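Local coordinates for protein thioredoxin Reductase (Burkholderia cenocepacia, PDB 4F82) that probably acts as a thiol-specific peroxidase of the Prx5 peroxiredoxin subfamily, reducing hydrogen peroxide and organic hydroperoxides to water and alcohols, at residues Asp18-Glu23 and Pro36-Val41; Trp87-Asn92 and Ala118-Ala123. One frame throughout, in Å; residues are numbered along the deposited sequence. Where two conformers were deposited one is given.

Interaction 1 (Asp18-Glu23 and Pro36-Val41); sequences DAQLFE and PNACSV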
ATOM      1  N   ASP A  18      -5.337  -6.136 -21.212  1.00 14.97           N
ATOM      2  CA  ASP A  18      -4.336  -5.082 -21.049  1.00 15.92           C
ATOM      3  C   ASP A  18      -4.683  -4.341 -19.776  1.00 14.20           C
ATOM      4  O   ASP A  18      -5.845  -4.368 -19.353  1.00 10.74           O
ATOM      5  CB  ASP A  18      -4.333  -4.100 -22.225  1.00 14.38           C
ATOM      6  CG  ASP A  18      -2.973  -3.426 -22.433  1.00 17.34           C
ATOM      7  OD1 ASP A  18      -1.990  -3.737 -21.709  1.00 13.47           O
ATOM      8  OD2 ASP A  18      -2.864  -2.585 -23.359  1.00 16.72           O
ATOM      9  N   ALA A  19      -3.670  -3.713 -19.174  1.00  9.23           N
ATOM     10  CA  ALA A  19      -3.830  -2.785 -18.045  1.00  7.88           C
ATOM     11  C   ALA A  19      -2.548  -1.997 -17.910  1.00  6.69           C
ATOM     12  O   ALA A  19      -1.526  -2.358 -18.505  1.00  8.20           O
ATOM     13  CB  ALA A  19      -4.110  -3.549 -16.738  1.00  8.59           C
ATOM     14  N   GLN A  20      -2.582  -0.904 -17.142  1.00  6.52           N
ATOM     15  CA  GLN A  20      -1.359  -0.174 -16.893  1.00  7.85           C
ATOM     16  C   GLN A  20      -0.802  -0.533 -15.518  1.00  9.30           C
ATOM     17  O   GLN A  20      -1.460  -0.354 -14.493  1.00 10.70           O
ATOM     18  CB  GLN A  20      -1.553   1.359 -17.073  1.00  7.89           C
ATOM     19  CG  GLN A  20      -0.320   2.186 -16.711  1.00  8.35           C
ATOM     20  CD  GLN A  20      -0.545   3.677 -16.961  1.00 15.31           C
ATOM     21  OE1 GLN A  20      -1.055   4.396 -16.094  1.00 23.75           O
ATOM     22  NE2 GLN A  20      -0.165   4.139 -18.144  1.00 12.47           N
ATOM     23  N   LEU A  21       0.429  -1.032 -15.509  1.00  6.69           N
ATOM     24  CA  LEU A  21       1.108  -1.369 -14.267  1.00  5.70           C
ATOM     25  C   LEU A  21       2.293  -0.420 -14.136  1.00  7.41           C
ATOM     26  O   LEU A  21       2.680   0.222 -15.107  1.00 13.09           O
ATOM     27  CB  LEU A  21       1.603  -2.819 -14.305  1.00  8.16           C
ATOM     28  CG  LEU A  21       0.566  -3.952 -14.348  1.00 13.55           C
ATOM     29  CD1 LEU A  21       1.211  -5.355 -14.363  1.00 15.10           C
ATOM     30  CD2 LEU A  21      -0.372  -3.824 -13.181  1.00 17.19           C
ATOM     31  N   PHE A  22       2.849  -0.326 -12.940  1.00  7.39           N
ATOM     32  CA  PHE A  22       4.071   0.438 -12.705  1.00  7.07           C
ATOM     33  C   PHE A  22       5.144  -0.433 -12.036  1.00  6.57           C
ATOM     34  O   PHE A  22       4.872  -1.207 -11.088  1.00  5.73           O
ATOM     35  CB  PHE A  22       3.793   1.674 -11.780  1.00 10.77           C
ATOM     36  CG  PHE A  22       2.942   2.771 -12.401  1.00  9.94           C
ATOM     37  CD1 PHE A  22       3.507   3.997 -12.758  1.00  9.54           C
ATOM     38  CD2 PHE A  22       1.568   2.605 -12.582  1.00  8.72           C
ATOM     39  CE1 PHE A  22       2.714   5.021 -13.337  1.00 12.51           C
ATOM     40  CE2 PHE A  22       0.764   3.648 -13.163  1.00  5.87           C
ATOM     41  CZ  PHE A  22       1.330   4.840 -13.519  1.00  8.74           C
ATOM     42  N   GLU A  23       6.382  -0.264 -12.486  1.00  8.71           N
ATOM     43  CA  GLU A  23       7.540  -0.892 -11.824  1.00  8.00           C
ATOM     44  C   GLU A  23       8.534   0.176 -11.411  1.00 12.09           C
ATOM     45  O   GLU A  23       8.878   1.075 -12.199  1.00  7.25           O
ATOM     46  CB  GLU A  23       8.207  -1.917 -12.742  1.00  7.22           C
ATOM     47  CG  GLU A  23       9.449  -2.552 -12.133  1.00  8.30           C
ATOM     48  CD  GLU A  23      10.138  -3.499 -13.073  1.00 11.15           C
ATOM     49  OE1 GLU A  23      10.037  -3.305 -14.319  1.00 11.05           O
ATOM     50  OE2 GLU A  23      10.814  -4.425 -12.560  1.00 10.18           O
ATOM     51  N   PRO A  36       8.991   5.194 -10.367  1.00  9.85           N
ATOM     52  CA  PRO A  36       7.900   4.455 -11.008  1.00 10.43           C
ATOM     53  C   PRO A  36       7.849   4.652 -12.531  1.00 10.60           C
ATOM     54  O   PRO A  36       7.962   5.775 -13.045  1.00 10.12           O
ATOM     55  CB  PRO A  36       6.651   5.036 -10.332  1.00  9.44           C
ATOM     56  CG  PRO A  36       7.067   6.428  -9.918  1.00 15.91           C
ATOM     57  CD  PRO A  36       8.483   6.249  -9.464  1.00  9.82           C
ATOM     58  N   ASN A  37       7.746   3.539 -13.247  1.00 11.71           N
ATOM     59  CA  ASN A  37       7.612   3.563 -14.695  1.00 11.59           C
ATOM     60  C   ASN A  37       6.328   2.847 -15.099  1.00  9.45           C
ATOM     61  O   ASN A  37       6.128   1.690 -14.738  1.00  9.87           O
ATOM     62  CB  ASN A  37       8.808   2.878 -15.342  1.00  9.93           C
ATOM     63  CG  ASN A  37      10.048   3.737 -15.340  1.00 13.10           C
ATOM     64  OD1 ASN A  37      10.508   4.194 -16.387  1.00 11.16           O
ATOM     65  ND2 ASN A  37      10.606   3.954 -14.165  1.00 12.64           N
ATOM     66  N   ALA A  38       5.470   3.507 -15.871  1.00  9.86           N
ATOM     67  CA  ALA A  38       4.221   2.873 -16.331  1.00  9.72           C
ATOM     68  C   ALA A  38       4.535   1.912 -17.467  1.00 12.47           C
ATOM     69  O   ALA A  38       5.410   2.190 -18.270  1.00 12.71           O
ATOM     70  CB  ALA A  38       3.258   3.927 -16.835  1.00 10.27           C
ATOM     71  N   CYS A  39       3.816   0.795 -17.554  1.00 13.38           N
ATOM     72  CA  CYS A  39       3.985  -0.071 -18.705  1.00 17.77           C
ATOM     73  C   CYS A  39       2.700  -0.843 -18.929  1.00 16.07           C
ATOM     74  O   CYS A  39       1.931  -1.054 -18.002  1.00 16.61           O
ATOM     75  CB  CYS A  39       5.138  -1.034 -18.483  1.00 19.12           C
ATOM     76  SG  CYS A  39       4.836  -1.981 -16.996  1.00 19.95           S
ATOM     77  N   SER A  40       2.495  -1.235 -20.183  1.00 12.82           N
ATOM     78  CA  SER A  40       1.293  -1.944 -20.628  0.73 13.05           C
ATOM     79  C   SER A  40       1.495  -3.436 -20.409  1.00 12.27           C
ATOM     80  O   SER A  40       2.549  -3.969 -20.750  1.00 12.67           O
ATOM     81  CB  SER A  40       1.028  -1.652 -22.116  0.73 14.61           C
ATOM     82  OG  SER A  40       0.333  -2.712 -22.768  0.73 14.97           O
ATOM     83  N   VAL A  41       0.500  -4.114 -19.842  1.00 11.54           N
ATOM     84  CA  VAL A  41       0.607  -5.565 -19.640  1.00 11.40           C
ATOM     85  C   VAL A  41       0.805  -6.298 -20.985  1.00 12.25           C
ATOM     86  O   VAL A  41       1.696  -7.150 -21.125  1.00 11.75           O
ATOM     87  CB  VAL A  41      -0.635  -6.113 -18.914  1.00 11.89           C
ATOM     88  CG1 VAL A  41      -0.652  -7.658 -18.906  1.00 10.26           C
ATOM     89  CG2 VAL A  41      -0.649  -5.605 -17.467  1.00  8.14           C
TER

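Interaction 2 (Trp87-Asn92 and Ala118-Ala123); sequences WCVSVN and AAFTHA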
ATOM      1  N   TRP A  87       6.887 -12.158 -12.846  1.00  5.04           N
ATOM      2  CA  TRP A  87       6.345 -10.951 -12.224  1.00  4.86           C
ATOM      3  C   TRP A  87       5.627 -11.254 -10.917  1.00  4.67           C
ATOM      4  O   TRP A  87       4.923 -12.247 -10.792  1.00  5.34           O
ATOM      5  CB  TRP A  87       5.300 -10.320 -13.127  1.00 11.02           C
ATOM      6  CG  TRP A  87       5.724  -9.921 -14.511  1.00  8.27           C
ATOM      7  CD1 TRP A  87       6.945 -10.076 -15.133  1.00  7.28           C
ATOM      8  CD2 TRP A  87       4.851  -9.335 -15.454  1.00  7.09           C
ATOM      9  NE1 TRP A  87       6.877  -9.572 -16.438  1.00  6.97           N
ATOM     10  CE2 TRP A  87       5.588  -9.131 -16.656  1.00  6.63           C
ATOM     11  CE3 TRP A  87       3.493  -8.948 -15.395  1.00  8.10           C
ATOM     12  CZ2 TRP A  87       5.021  -8.517 -17.784  1.00 11.09           C
ATOM     13  CZ3 TRP A  87       2.922  -8.355 -16.528  1.00 11.34           C
ATOM     14  CH2 TRP A  87       3.694  -8.145 -17.707  1.00 11.83           C
ATOM     15  N   CYS A  88       5.810 -10.397  -9.938  1.00  6.16           N
ATOM     16  CA  CYS A  88       4.938 -10.411  -8.757  1.00  5.59           C
ATOM     17  C   CYS A  88       3.926  -9.270  -8.903  1.00  4.42           C
ATOM     18  O   CYS A  88       4.301  -8.091  -8.947  1.00  9.04           O
ATOM     19  CB  CYS A  88       5.749 -10.232  -7.485  1.00  7.83           C
ATOM     20  SG  CYS A  88       4.702 -10.042  -5.994  1.00  7.63           S
ATOM     21  N   VAL A  89       2.642  -9.600  -8.978  1.00  4.39           N
ATOM     22  CA  VAL A  89       1.639  -8.548  -9.093  1.00  4.42           C
ATOM     23  C   VAL A  89       0.927  -8.322  -7.758  1.00  6.92           C
ATOM     24  O   VAL A  89       0.541  -9.274  -7.088  1.00  6.03           O
ATOM     25  CB  VAL A  89       0.608  -8.883 -10.167  1.00  4.52           C
ATOM     26  CG1 VAL A  89      -0.569  -7.928 -10.089  1.00  7.18           C
ATOM     27  CG2 VAL A  89       1.261  -8.819 -11.564  1.00  8.67           C
ATOM     28  N   SER A  90       0.780  -7.071  -7.330  1.00  4.47           N
ATOM     29  CA  SER A  90       0.027  -6.834  -6.107  1.00  4.54           C
ATOM     30  C   SER A  90      -0.695  -5.529  -6.240  1.00  7.73           C
ATOM     31  O   SER A  90      -0.259  -4.645  -6.999  1.00  5.44           O
ATOM     32  CB  SER A  90       0.954  -6.784  -4.868  1.00  6.49           C
ATOM     33  OG  SER A  90       0.202  -6.641  -3.648  1.00  7.50           O
ATOM     34  N   VAL A  91      -1.767  -5.381  -5.466  1.00  6.44           N
ATOM     35  CA  VAL A  91      -2.513  -4.128  -5.437  1.00  5.63           C
ATOM     36  C   VAL A  91      -1.854  -3.253  -4.395  1.00  5.16           C
ATOM     37  O   VAL A  91      -2.254  -3.208  -3.212  1.00  5.30           O
ATOM     38  CB  VAL A  91      -4.035  -4.315  -5.159  1.00  7.78           C
ATOM     39  CG1 VAL A  91      -4.764  -2.951  -5.235  1.00  8.35           C
ATOM     40  CG2 VAL A  91      -4.613  -5.227  -6.206  1.00  5.63           C
ATOM     41  N   ASN A  92      -0.765  -2.646  -4.839  1.00  5.12           N
ATOM     42  CA  ASN A  92       0.076  -1.733  -4.069  1.00  5.26           C
ATOM     43  C   ASN A  92       0.665  -0.805  -5.114  1.00  7.33           C
ATOM     44  O   ASN A  92       0.833  -1.212  -6.283  1.00  6.95           O
ATOM     45  CB  ASN A  92       1.251  -2.497  -3.445  1.00  6.45           C
ATOM     46  CG  ASN A  92       0.870  -3.267  -2.168  1.00  8.15           C
ATOM     47  OD1 ASN A  92       0.794  -4.503  -2.185  1.00  8.72           O
ATOM     48  ND2 ASN A  92       0.666  -2.542  -1.057  1.00  5.45           N
ATOM     49  N   ALA A 118      -5.731  -1.413  -8.789  1.00  7.96           N
ATOM     50  CA  ALA A 118      -6.406  -2.699  -8.945  1.00 10.43           C
ATOM     51  C   ALA A 118      -7.019  -2.885 -10.327  1.00  8.14           C
ATOM     52  O   ALA A 118      -7.879  -3.755 -10.501  1.00  8.98           O
ATOM     53  CB  ALA A 118      -7.453  -2.920  -7.850  1.00  6.36           C
ATOM     54  N   ALA A 119      -6.553  -2.101 -11.307  1.00  7.24           N
ATOM     55  CA  ALA A 119      -7.090  -2.175 -12.663  1.00  6.98           C
ATOM     56  C   ALA A 119      -6.864  -3.532 -13.317  1.00  6.80           C
ATOM     57  O   ALA A 119      -7.796  -4.075 -13.919  1.00  7.13           O
ATOM     58  CB  ALA A 119      -6.548  -1.045 -13.560  1.00  9.96           C
ATOM     59  N   PHE A 120      -5.644  -4.065 -13.234  1.00  6.36           N
ATOM     60  CA  PHE A 120      -5.329  -5.370 -13.830  1.00 12.06           C
ATOM     61  C   PHE A 120      -6.102  -6.490 -13.111  1.00  8.79           C
ATOM     62  O   PHE A 120      -6.678  -7.392 -13.736  1.00  6.62           O
ATOM     63  CB  PHE A 120      -3.819  -5.622 -13.705  1.00  7.06           C
ATOM     64  CG  PHE A 120      -3.316  -6.847 -14.463  1.00  9.99           C
ATOM     65  CD1 PHE A 120      -3.757  -7.136 -15.765  1.00  8.60           C
ATOM     66  CD2 PHE A 120      -2.337  -7.656 -13.899  1.00 11.39           C
ATOM     67  CE1 PHE A 120      -3.268  -8.258 -16.450  1.00  6.14           C
ATOM     68  CE2 PHE A 120      -1.819  -8.764 -14.600  1.00 11.94           C
ATOM     69  CZ  PHE A 120      -2.289  -9.059 -15.857  1.00  7.70           C
ATOM     70  N   THR A 121      -6.102  -6.424 -11.785  1.00  7.94           N
ATOM     71  CA  THR A 121      -6.661  -7.486 -10.965  1.00  5.89           C
ATOM     72  C   THR A 121      -8.157  -7.516 -11.195  1.00  7.53           C
ATOM     73  O   THR A 121      -8.766  -8.597 -11.246  1.00  7.83           O
ATOM     74  CB  THR A 121      -6.351  -7.245  -9.479  1.00  7.40           C
ATOM     75  OG1 THR A 121      -4.921  -7.211  -9.287  1.00  9.92           O
ATOM     76  CG2 THR A 121      -6.933  -8.384  -8.609  1.00  5.69           C
ATOM     77  N   HIS A 122      -8.764  -6.326 -11.291  1.00  6.87           N
ATOM     78  CA  HIS A 122     -10.185  -6.230 -11.681  1.00  7.27           C
ATOM     79  C   HIS A 122     -10.424  -6.800 -13.067  1.00  9.55           C
ATOM     80  O   HIS A 122     -11.404  -7.511 -13.284  1.00 11.91           O
ATOM     81  CB  HIS A 122     -10.697  -4.783 -11.600  1.00 10.13           C
ATOM     82  CG  HIS A 122     -11.312  -4.427 -10.277  1.00 14.99           C
ATOM     83  ND1 HIS A 122     -10.755  -3.502  -9.415  1.00 20.13           N
ATOM     84  CD2 HIS A 122     -12.450  -4.859  -9.683  1.00 14.94           C
ATOM     85  CE1 HIS A 122     -11.525  -3.377  -8.342  1.00 16.25           C
ATOM     86  NE2 HIS A 122     -12.554  -4.197  -8.476  1.00 14.82           N
ATOM     87  N   ALA A 123      -9.534  -6.509 -14.016  1.00  9.94           N
ATOM     88  CA  ALA A 123      -9.744  -6.978 -15.376  1.00  7.82           C
ATOM     89  C   ALA A 123      -9.647  -8.527 -15.443  1.00 12.45           C
ATOM     90  O   ALA A 123     -10.277  -9.153 -16.302  1.00 13.12           O
ATOM     91  CB  ALA A 123      -8.760  -6.311 -16.320  1.00  7.78           C
TER

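Interaction 1 (Asp18-Glu23 and Pro36-Val41)
Leu21 and Cys39 form a hydrogen-bonded pair of an antiparallel beta hairpin, strands 20-25 and 35-40 of the peroxiredoxin fold. Backbone bonds run both ways here: Leu21 N to Cys39 O is 2.9 Å and nearly straight (167°), and Cys39 N returns to Leu21 O. Glu23 and Asn37 repeat the exchange less regularly, the N-H of Asn37 reaching Glu23 O from above the carbonyl plane. Past the strands, Val41 N donates to Ala19 O at 3.0 Å.

Polar side chains close one end. With CG anti to the backbone N (chi1 -153°), Asp18 brings OD1 to Ser40; in the conformer given, Ser40 OG donates to the syn lone pair of Asp18 OD1 at 2.8 Å and accepts from Asp43 N. Asp18 OD1 also accepts from Arg42 N, which ties the carboxylate to the start of helix 41-45, where Ser40 is the N-cap residue. Glu23 instead turns its carboxylate to Arg111 in a salt bridge.

Packing contacts complete the hairpin. Ala38 CB makes a CH-pi contact, 4.0 Å from the Phe22 ring centroid, while Gln20 lays its amide end against the same methyl. Where strand gives way to helix, Leu21 CD1 meets Val41 CG2 at 3.6 Å.

Interaction 2 (Trp87-Asn92 and Ala118-Ala123)
With chi1 at -176°, Val91 turns CG1 across from its backbone N and leaves CG2 next to it, which spreads the two methyls between Ala118 and Thr121 in this strand-to-helix packing of the thioredoxin-like fold. Val91 CG1 rests 3.8 Å from Ala118 CB, at the N-cap position of helix 119-124, and Val91 CG2 lies 3.7 Å from Thr121 OG1. Val91 is also the centre of an inverse gamma turn, which bends the chain just after strand 85-90.

The polar partner of Thr121 OG1 is Asp115 OD2, to which it is hydrogen-bonded; chi1 of -60° sets OG1 beside the backbone N. The other oxygen of that carboxylate accepts from Phe120 N, and one aspartate ahead of the helix thereby bonds both the backbone of Phe120 and the hydroxyl of Thr121. No hydrogen bond joins the two segments; the buried interface is van der Waals packing.

On either side of Val91 in sequence, Ser90 and Asn92 start away from the helix and bond to each other, Ser90 OG donating to Asn92 OD1 at 2.7 Å. Asn92 OD1 also accepts from Ala58 N.

Two residues before Val91, Val89 completes the seam: Val89 CG1 approaches the edge of the Phe120 ring, near the ring plane, 4.2 Å from Phe120 CD2.

In the fold
Interaction 1 is complete before interaction 2 begins along the chain, and their centres lie 10 Å apart. Both reach the same mixed sheet: strand 20-25 pairs with strand 111-114, which in turn runs parallel to strand 85-90. Phe120 of helix 119-124 joins them directly, its CE1 lying 3.6 Å from Val41 CG1 while its backbone CA packs on Ala19. Leu21 also reaches Trp87 in strand 85-90. The hairpin is thus joined to the buried core both through strand 111-114 and through Phe120, while Gln20 and Phe22 on its other face pack on Ala132 and Gly134 of the second subunit. Interaction 2 sits deeper, with the Val91 side chain about 11 Å from that of Cys63, the predicted peroxidatic cysteine.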